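Local coordinates for lactate racemase (Thermoanaerobacterium thermosaccharolyticum, PDB 2YJG), which interconverts the D- and L-isomers of lactate as a nickel-dependent homodimeric racemase, captured here as the apoprotein, at residues Lys44-Asn49 / Ala250-Ser255; Lys54-Leu59 / Leu87-Lys92; Asp278-Ser283 / Glu304-Asp309. One frame throughout, in Å; residues are numbered along the deposited sequence.

Contact 1: residues Lys44-Asn49 / Ala250-Ser255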
loop_
_atom_site.group_PDB
_atom_site.type_symbol
_atom_site.label_atom_id
_atom_site.label_comp_id
_atom_site.label_asym_id
_atom_site.label_seq_id
_atom_site.Cartn_x
_atom_site.Cartn_y
_atom_site.Cartn_z
ATOM N N LYS A 44 -13.321 21.526 5.801
ATOM C CA LYS A 44 -13.224 21.996 7.188
ATOM C C LYS A 44 -14.461 22.784 7.631
ATOM O O LYS A 44 -14.946 22.621 8.750
ATOM C CB LYS A 44 -11.988 22.866 7.386
ATOM C CG LYS A 44 -10.649 22.163 7.407
ATOM C CD LYS A 44 -10.314 21.697 8.829
ATOM C CE LYS A 44 -10.234 22.839 9.878
ATOM N NZ LYS A 44 -10.930 22.608 11.272
ATOM N N ARG A 45 -14.980 23.638 6.760
ATOM C CA ARG A 45 -16.209 24.370 7.066
ATOM C C ARG A 45 -17.322 23.413 7.463
ATOM O O ARG A 45 -18.006 23.632 8.462
ATOM C CB ARG A 45 -16.655 25.249 5.865
ATOM C CG ARG A 45 -17.912 26.104 6.086
ATOM C CD ARG A 45 -18.370 26.864 4.820
ATOM N NE ARG A 45 -18.762 25.952 3.745
ATOM C CZ ARG A 45 -19.258 26.304 2.554
ATOM N NH1 ARG A 45 -19.480 27.582 2.246
ATOM N NH2 ARG A 45 -19.554 25.347 1.665
ATOM N N ALA A 46 -17.511 22.356 6.673
ATOM C CA ALA A 46 -18.508 21.330 7.002
ATOM C C ALA A 46 -18.256 20.741 8.359
ATOM O O ALA A 46 -19.158 20.614 9.166
ATOM C CB ALA A 46 -18.488 20.190 5.961
ATOM N N LEU A 47 -17.027 20.274 8.573
ATOM C CA LEU A 47 -16.665 19.650 9.834
ATOM C C LEU A 47 -16.849 20.637 11.010
ATOM O O LEU A 47 -17.296 20.242 12.095
ATOM C CB LEU A 47 -15.230 19.126 9.796
ATOM C CG LEU A 47 -14.994 17.933 8.832
ATOM C CD1 LEU A 47 -13.460 17.671 8.733
ATOM C CD2 LEU A 47 -15.790 16.681 9.223
ATOM N N GLU A 48 -16.528 21.906 10.776
ATOM C CA GLU A 48 -16.645 22.899 11.847
ATOM C C GLU A 48 -18.125 23.324 12.125
ATOM O O GLU A 48 -18.418 23.975 13.132
ATOM C CB GLU A 48 -15.784 24.102 11.513
ATOM C CG GLU A 48 -14.207 23.925 11.570
ATOM C CD GLU A 48 -13.448 25.041 10.838
ATOM O OE1 GLU A 48 -14.007 26.138 10.581
ATOM O OE2 GLU A 48 -12.273 24.850 10.504
ATOM N N ASN A 49 -19.069 22.897 11.266
ATOM C CA ASN A 49 -20.463 23.336 11.298
ATOM C C ASN A 49 -21.347 22.109 11.052
ATOM O O ASN A 49 -22.079 22.031 10.003
ATOM C CB ASN A 49 -20.678 24.416 10.236
ATOM C CG ASN A 49 -19.884 25.706 10.549
ATOM O OD1 ASN A 49 -20.326 26.518 11.365
ATOM N ND2 ASN A 49 -18.727 25.896 9.890
ATOM N N ALA A 250 -19.745 20.456 0.760
ATOM C CA ALA A 250 -19.581 19.431 1.766
ATOM C C ALA A 250 -20.531 19.621 2.920
ATOM O O ALA A 250 -20.846 20.785 3.321
ATOM C CB ALA A 250 -18.115 19.402 2.259
ATOM N N PHE A 251 -21.003 18.486 3.446
ATOM C CA PHE A 251 -22.021 18.399 4.474
ATOM C C PHE A 251 -21.585 17.340 5.480
ATOM O O PHE A 251 -21.264 16.227 5.087
ATOM C CB PHE A 251 -23.382 18.026 3.844
ATOM C CG PHE A 251 -23.779 18.936 2.754
ATOM C CD1 PHE A 251 -23.274 18.767 1.487
ATOM C CD2 PHE A 251 -24.615 20.069 3.014
ATOM C CE1 PHE A 251 -23.586 19.662 0.449
ATOM C CE2 PHE A 251 -24.930 20.927 1.983
ATOM C CZ PHE A 251 -24.409 20.721 0.694
ATOM N N ALA A 252 -21.656 17.676 6.767
ATOM C CA ALA A 252 -21.176 16.843 7.833
ATOM C C ALA A 252 -22.144 16.859 8.998
ATOM O O ALA A 252 -22.796 17.903 9.258
ATOM C CB ALA A 252 -19.779 17.330 8.277
ATOM N N GLY A 253 -22.206 15.733 9.704
ATOM C CA GLY A 253 -22.964 15.580 10.942
ATOM C C GLY A 253 -23.851 14.371 10.943
ATOM O O GLY A 253 -23.414 13.281 10.572
ATOM N N HIS A 254 -25.119 14.548 11.341
ATOM C CA HIS A 254 -26.060 13.471 11.543
ATOM C C HIS A 254 -26.226 12.700 10.234
ATOM O O HIS A 254 -26.300 13.325 9.153
ATOM C CB HIS A 254 -27.380 14.086 11.969
ATOM C CG HIS A 254 -28.430 13.110 12.350
ATOM N ND1 HIS A 254 -29.187 12.412 11.428
ATOM C CD2 HIS A 254 -28.924 12.784 13.570
ATOM C CE1 HIS A 254 -30.051 11.647 12.070
ATOM N NE2 HIS A 254 -29.904 11.848 13.371
ATOM N N SER A 255 -26.220 11.383 10.315
ATOM C CA SER A 255 -26.106 10.581 9.079
ATOM C C SER A 255 -27.298 10.778 8.134
ATOM O O SER A 255 -27.167 10.634 6.914
ATOM C CB SER A 255 -25.882 9.106 9.389
ATOM O OG SER A 255 -27.089 8.417 9.635
HETATM O O HOH W 1 -18.878 23.358 3.402
HETATM O O HOH W 2 -21.754 20.579 7.483
#
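The methyl of Ala46 points from helix 39-48 at strand 247-253 and comes down between the methyls of Ala250 and Ala252, the two strand side chains that rise toward the helix. Its CB lies 3.8 Å from the CB of Ala250 and 3.9 Å from that of Ala252. From the strand side, the CB of Ala252 reaches the helix backbone, 3.5 Å from the O of Ala46. With three alanine methyls at the centre of the contact, the axes of 44-48 and 250-253 come to 6.7 Å, at 26° to each other. Leu47 turns its CB away, but with CG beside the backbone N (chi1 -68°) its CD2 swings back to the Ala252 methyl.

No direct hydrogen bond crosses; two waters do that work. One accepts in the guanidinium plane from Arg45 NE at 2.6 Å and donates to Ala250 O; the other accepts from Ala252 N and can donate to Asn49 O. Asn49 ND2 bonds back to Arg45 O, tying the helix end. Small methyls thus allow the close approach, while water rather than a direct bond from the helix meets Ala250 O and Ala252 N on this edge strand of the chain's mixed sheet.

Contact 2: residues Lys54-Leu59 / Leu87-Lys92; sequences KRLQDL and LDEIRK
The backbones of the short helix 56-59 and of residues 87-92 come nearest at Gln57 and Ile90, whose CA atoms are 4.9 Å apart, close enough for a CA-H...O contact from Gln57 CA to Glu89 O. The Glu89 carboxylate bridges the gap. Its CG stands anti to the backbone N (chi1 177°) and the chain then bends at chi2, which swings the carboxylate over to the start of the short helix. Arg55, the N-cap residue, meets it side-on: NE bonds to Glu89 OE2 at 3.0 Å and NH2 to Glu89 OE1 at 3.0 Å, each oxygen using its syn lone pair. Guanidinium and carboxylate are nearly coplanar, 18° apart. The backbone N of Gln57 reaches Glu89 OE2 from above the carboxylate plane at 3.1 Å, and a water links that same oxygen to the N of Leu56.

Gln57 puts its NE2 over the centre of the Arg55 guanidinium, 3.4 Å above the plane, and its OE1 rests against the aliphatic part of Lys92, 3.4 Å from CB. On the inner side, Leu56 packs against the Glu89 stem and sets its CD2 3.7 Å from Ile90 CG1; Phe235 lies against Leu56, and Ile66 and Ile68 against Ile90. A second water joins the O atoms of Gln57 and Ile90.

Glu89 therefore serves two purposes, pairing with an arginine and accepting N-H at the first turn of a helix. Both would probably stabilise its negative charge, and the two-pronged grip fixes the carboxylate's rotation.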
loop_
_atom_site.group_PDB
_atom_site.type_symbol
_atom_site.label_atom_id
_atom_site.label_comp_id
_atom_site.label_asym_id
_atom_site.label_seq_id
_atom_site.Cartn_x
_atom_site.Cartn_y
_atom_site.Cartn_z
ATOM N N LYS A 54 -22.993 17.078 17.528
ATOM C CA LYS A 54 -21.767 17.678 17.967
ATOM C C LYS A 54 -20.707 17.499 16.874
ATOM O O LYS A 54 -20.849 16.636 15.970
ATOM C CB LYS A 54 -21.273 16.988 19.260
ATOM C CG LYS A 54 -22.250 17.073 20.462
ATOM C CD LYS A 54 -21.666 16.399 21.752
ATOM C CE LYS A 54 -21.235 14.937 21.519
ATOM N NZ LYS A 54 -20.755 14.202 22.733
ATOM N N ARG A 55 -19.653 18.302 16.961
ATOM C CA ARG A 55 -18.473 18.061 16.135
ATOM C C ARG A 55 -17.893 16.688 16.355
ATOM O O ARG A 55 -17.971 16.117 17.441
ATOM C CB ARG A 55 -17.407 19.119 16.398
ATOM C CG ARG A 55 -17.595 20.331 15.560
ATOM C CD ARG A 55 -16.592 21.317 15.834
ATOM N NE ARG A 55 -15.280 20.994 15.307
ATOM C CZ ARG A 55 -14.229 21.793 15.384
ATOM N NH1 ARG A 55 -14.340 22.988 15.974
ATOM N NH2 ARG A 55 -13.061 21.416 14.880
ATOM N N LEU A 56 -17.288 16.168 15.297
ATOM C CA LEU A 56 -16.647 14.870 15.344
ATOM C C LEU A 56 -15.560 14.859 16.420
ATOM O O LEU A 56 -15.439 13.887 17.115
ATOM C CB LEU A 56 -16.115 14.476 13.952
ATOM C CG LEU A 56 -15.370 13.126 13.841
ATOM C CD1 LEU A 56 -16.151 11.961 14.398
ATOM C CD2 LEU A 56 -14.958 12.941 12.398
ATOM N N GLN A 57 -14.801 15.937 16.592
ATOM C CA GLN A 57 -13.793 15.976 17.680
ATOM C C GLN A 57 -14.389 15.640 19.046
ATOM O O GLN A 57 -13.763 14.977 19.855
ATOM C CB GLN A 57 -13.076 17.318 17.729
ATOM C CG GLN A 57 -13.922 18.524 18.107
ATOM C CD GLN A 57 -13.057 19.761 18.371
ATOM O OE1 GLN A 57 -11.830 19.675 18.355
ATOM N NE2 GLN A 57 -13.698 20.911 18.653
ATOM N N ASP A 58 -15.581 16.150 19.315
ATOM C CA ASP A 58 -16.283 15.912 20.581
ATOM C C ASP A 58 -16.864 14.535 20.667
ATOM O O ASP A 58 -16.771 13.872 21.703
ATOM C CB ASP A 58 -17.354 16.978 20.789
ATOM C CG ASP A 58 -16.751 18.338 21.017
ATOM O OD1 ASP A 58 -15.653 18.400 21.590
ATOM O OD2 ASP A 58 -17.376 19.356 20.613
ATOM N N LEU A 59 -17.428 14.052 19.565
ATOM C CA LEU A 59 -17.902 12.686 19.543
ATOM C C LEU A 59 -16.823 11.620 19.744
ATOM O O LEU A 59 -17.099 10.533 20.297
ATOM C CB LEU A 59 -18.574 12.405 18.189
ATOM C CG LEU A 59 -19.897 13.088 17.904
ATOM C CD1 LEU A 59 -20.384 12.700 16.468
ATOM C CD2 LEU A 59 -20.998 12.750 18.935
ATOM N N LEU A 87 -9.417 12.412 10.017
ATOM C CA LEU A 87 -8.477 11.850 11.006
ATOM C C LEU A 87 -7.931 12.927 11.936
ATOM O O LEU A 87 -7.771 12.705 13.125
ATOM C CB LEU A 87 -7.328 11.166 10.272
ATOM C CG LEU A 87 -7.704 9.919 9.476
ATOM C CD1 LEU A 87 -6.643 9.569 8.403
ATOM C CD2 LEU A 87 -7.956 8.759 10.402
ATOM N N ASP A 88 -7.617 14.086 11.394
ATOM C CA ASP A 88 -7.140 15.198 12.227
ATOM C C ASP A 88 -8.235 15.628 13.200
ATOM O O ASP A 88 -7.976 15.806 14.395
ATOM C CB ASP A 88 -6.662 16.374 11.379
ATOM C CG ASP A 88 -5.914 17.421 12.188
ATOM O OD1 ASP A 88 -4.830 17.096 12.694
ATOM O OD2 ASP A 88 -6.401 18.566 12.313
ATOM N N GLU A 89 -9.459 15.790 12.694
ATOM C CA GLU A 89 -10.624 16.142 13.527
ATOM C C GLU A 89 -10.871 15.135 14.663
ATOM O O GLU A 89 -11.052 15.511 15.807
ATOM C CB GLU A 89 -11.877 16.246 12.626
ATOM C CG GLU A 89 -13.205 16.525 13.337
ATOM C CD GLU A 89 -13.311 17.959 13.915
ATOM O OE1 GLU A 89 -12.438 18.807 13.615
ATOM O OE2 GLU A 89 -14.298 18.219 14.621
ATOM N N ILE A 90 -10.913 13.849 14.320
ATOM C CA ILE A 90 -10.937 12.776 15.297
ATOM C C ILE A 90 -9.843 12.907 16.385
ATOM O O ILE A 90 -10.124 12.589 17.533
ATOM C CB ILE A 90 -10.826 11.406 14.606
ATOM C CG1 ILE A 90 -12.165 11.062 13.900
ATOM C CG2 ILE A 90 -10.473 10.295 15.601
ATOM C CD1 ILE A 90 -12.113 9.974 12.765
ATOM N N ARG A 91 -8.652 13.331 16.006
ATOM C CA ARG A 91 -7.480 13.308 16.910
ATOM C C ARG A 91 -7.380 14.574 17.746
ATOM O O ARG A 91 -6.616 14.615 18.730
ATOM C CB ARG A 91 -6.196 13.053 16.126
ATOM C CG ARG A 91 -6.138 11.581 15.647
ATOM C CD ARG A 91 -4.934 11.282 14.702
ATOM N NE ARG A 91 -4.822 9.850 14.487
ATOM C CZ ARG A 91 -4.531 9.232 13.354
ATOM N NH1 ARG A 91 -4.338 9.884 12.207
ATOM N NH2 ARG A 91 -4.467 7.907 13.357
ATOM N N LYS A 92 -8.189 15.576 17.403
ATOM C CA LYS A 92 -8.073 16.875 18.059
ATOM C C LYS A 92 -8.232 16.762 19.581
ATOM O O LYS A 92 -7.507 17.426 20.351
ATOM C CB LYS A 92 -9.057 17.864 17.454
ATOM C CG LYS A 92 -8.561 18.533 16.202
ATOM C CD LYS A 92 -9.564 19.593 15.771
ATOM C CE LYS A 92 -9.342 20.067 14.315
ATOM N NZ LYS A 92 -8.325 21.157 14.188
HETATM O O HOH W 3 -16.744 17.745 12.983
HETATM O O HOH W 4 -11.146 14.111 19.621
#

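Contact 3: residues Asp278-Ser283 / Glu304-Asp309; sequences DIVITS and EAACKD
Asp278 OD2 takes the hydrogen bond and salt bridge that join the two segments: Lys308 NZ meets it at 3.1 Å, coming from above the carboxylate plane, 46° out of it. Lys308 starts with CG beside its backbone N (chi1 -71°) and is extended beyond CG, which carries NZ across to the aspartate and brings CE within 3.8 Å of Asp278 OD2 as well. Were Asp278 replaced by an alanine, the Lys308 ammonium would probably lose this negative mate and its long chain would be freer to turn.

Below this surface pair the contact is apolar. Val280 points at the other segment and does its touching with one branch, CG2, which is anti to the carbonyl carbon. That methyl sits 3.4 Å from Ala306 O, 3.6 Å from Cys307 CB and 3.9 Å from Ala306 CB, wedged against the place where the chain leaves helix 293-305. Cys307 SG stands looser, 4.1 Å from Asp278 O. Ile415 of strand 412-415 packs on both Val280 and Ala306, and Ile313 of strand 311-316 on Cys307.

Strand 279-283 leads through helix 293-305 to strand 311-316, its parallel neighbour in the six-stranded sheet, and Asp278 and Val280 share backbone hydrogen bonds with that neighbour. The chain just after the helix thus packs on the strand that precedes it, as in the beta-alpha-beta crossover of an alpha/beta domain built on a parallel sheet.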
loop_
_atom_site.group_PDB
_atom_site.type_symbol
_atom_site.label_atom_id
_atom_site.label_comp_id
_atom_site.label_asym_id
_atom_site.label_seq_id
_atom_site.Cartn_x
_atom_site.Cartn_y
_atom_site.Cartn_z
ATOM N N ASP A 278 -42.049 13.814 -27.915
ATOM C CA ASP A 278 -42.083 12.581 -28.660
ATOM C C ASP A 278 -40.745 11.915 -28.847
ATOM O O ASP A 278 -40.718 10.682 -29.041
ATOM C CB ASP A 278 -42.656 12.828 -30.037
ATOM C CG ASP A 278 -44.105 12.731 -30.034
ATOM O OD1 ASP A 278 -44.603 11.579 -29.986
ATOM O OD2 ASP A 278 -44.750 13.800 -30.091
ATOM N N ILE A 279 -39.680 12.736 -28.860
ATOM C CA ILE A 279 -38.267 12.296 -29.011
ATOM C C ILE A 279 -37.411 12.985 -27.943
ATOM O O ILE A 279 -37.553 14.183 -27.681
ATOM C CB ILE A 279 -37.697 12.584 -30.424
ATOM C CG1 ILE A 279 -38.522 11.911 -31.513
ATOM C CG2 ILE A 279 -36.285 12.085 -30.591
ATOM C CD1 ILE A 279 -38.088 12.379 -32.999
ATOM N N VAL A 280 -36.541 12.207 -27.312
ATOM C CA VAL A 280 -35.554 12.730 -26.428
ATOM C C VAL A 280 -34.190 12.294 -26.961
ATOM O O VAL A 280 -34.039 11.132 -27.382
ATOM C CB VAL A 280 -35.731 12.137 -25.020
ATOM C CG1 VAL A 280 -34.681 12.646 -24.138
ATOM C CG2 VAL A 280 -37.157 12.378 -24.437
ATOM N N ILE A 281 -33.200 13.190 -26.930
ATOM C CA ILE A 281 -31.787 12.880 -27.176
ATOM C C ILE A 281 -31.013 13.082 -25.918
ATOM O O ILE A 281 -31.091 14.148 -25.286
ATOM C CB ILE A 281 -31.139 13.771 -28.263
ATOM C CG1 ILE A 281 -31.827 13.493 -29.591
ATOM C CG2 ILE A 281 -29.625 13.558 -28.257
ATOM C CD1 ILE A 281 -31.343 14.400 -30.778
ATOM N N THR A 282 -30.314 12.044 -25.483
ATOM C CA THR A 282 -29.486 12.175 -24.279
ATOM C C THR A 282 -28.186 11.328 -24.391
ATOM O O THR A 282 -27.864 10.815 -25.482
ATOM C CB THR A 282 -30.305 11.827 -23.034
ATOM O OG1 THR A 282 -29.633 12.273 -21.860
ATOM C CG2 THR A 282 -30.625 10.286 -22.986
ATOM N N SER A 283 -27.411 11.315 -23.317
ATOM C CA SER A 283 -26.134 10.583 -23.286
ATOM C C SER A 283 -25.937 9.973 -21.924
ATOM O O SER A 283 -26.718 10.207 -21.005
ATOM C CB SER A 283 -24.957 11.502 -23.582
ATOM O OG SER A 283 -24.547 12.146 -22.429
ATOM N N GLU A 304 -36.650 8.562 -20.277
ATOM C CA GLU A 304 -37.963 8.053 -20.027
ATOM C C GLU A 304 -38.858 9.135 -19.423
ATOM O O GLU A 304 -39.991 9.281 -19.837
ATOM C CB GLU A 304 -37.862 6.919 -18.997
ATOM C CG GLU A 304 -39.163 6.202 -18.622
ATOM C CD GLU A 304 -38.916 5.189 -17.479
ATOM O OE1 GLU A 304 -37.977 5.388 -16.708
ATOM O OE2 GLU A 304 -39.685 4.210 -17.327
ATOM N N ALA A 305 -38.339 9.831 -18.424
ATOM C CA ALA A 305 -39.031 10.862 -17.716
ATOM C C ALA A 305 -39.371 12.093 -18.588
ATOM O O ALA A 305 -40.357 12.772 -18.300
ATOM C CB ALA A 305 -38.233 11.253 -16.506
ATOM N N ALA A 306 -38.618 12.325 -19.661
ATOM C CA ALA A 306 -38.885 13.436 -20.597
ATOM C C ALA A 306 -39.554 13.047 -21.871
ATOM O O ALA A 306 -39.668 13.902 -22.777
ATOM C CB ALA A 306 -37.565 14.164 -20.950
ATOM N N CYS A 307 -39.970 11.780 -21.988
ATOM C CA CYS A 307 -40.527 11.255 -23.208
ATOM C C CYS A 307 -42.023 10.928 -23.002
ATOM O O CYS A 307 -42.435 10.458 -21.936
ATOM C CB CYS A 307 -39.737 10.015 -23.594
ATOM S SG CYS A 307 -39.900 9.474 -25.240
ATOM N N LYS A 308 -42.839 11.243 -24.003
ATOM C CA LYS A 308 -44.212 10.795 -24.052
ATOM C C LYS A 308 -44.279 9.260 -24.228
ATOM O O LYS A 308 -43.418 8.641 -24.857
ATOM C CB LYS A 308 -44.924 11.470 -25.238
ATOM C CG LYS A 308 -45.194 12.962 -25.072
ATOM C CD LYS A 308 -46.047 13.420 -26.264
ATOM C CE LYS A 308 -45.802 14.878 -26.630
ATOM N NZ LYS A 308 -46.446 15.260 -27.962
ATOM N N ASP A 309 -45.333 8.659 -23.692
ATOM C CA ASP A 309 -45.606 7.244 -23.874
ATOM C C ASP A 309 -45.597 6.922 -25.318
ATOM O O ASP A 309 -46.210 7.624 -26.159
ATOM C CB ASP A 309 -46.971 6.837 -23.292
ATOM C CG ASP A 309 -47.161 7.295 -21.825
ATOM O OD1 ASP A 309 -46.275 7.020 -20.961
ATOM O OD2 ASP A 309 -48.203 7.963 -21.537
#

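Contacts 1 and 2 are neighbours, their centres 11 Å apart, and contact 2 is nested along the chain inside the loop that contact 1 closes. They touch directly: Leu47 O of contact 1 lies 3.5 Å from Arg55 CG of contact 2. Phe235 of strand 233-241 packs on both Leu47 and Leu56, joining them to one mixed sheet. Contact 3 belongs to the other, parallel sheet, in the C-terminal part of the enzyme, with its centre 38 Å from that of contact 1 and 47 Å from that of contact 2. All three lie away from the histidines and the lysine that probably serve catalysis and the nickel cofactor, although Arg91 of contact 2 forms a salt bridge with Glu128, a residue of the magnesium site.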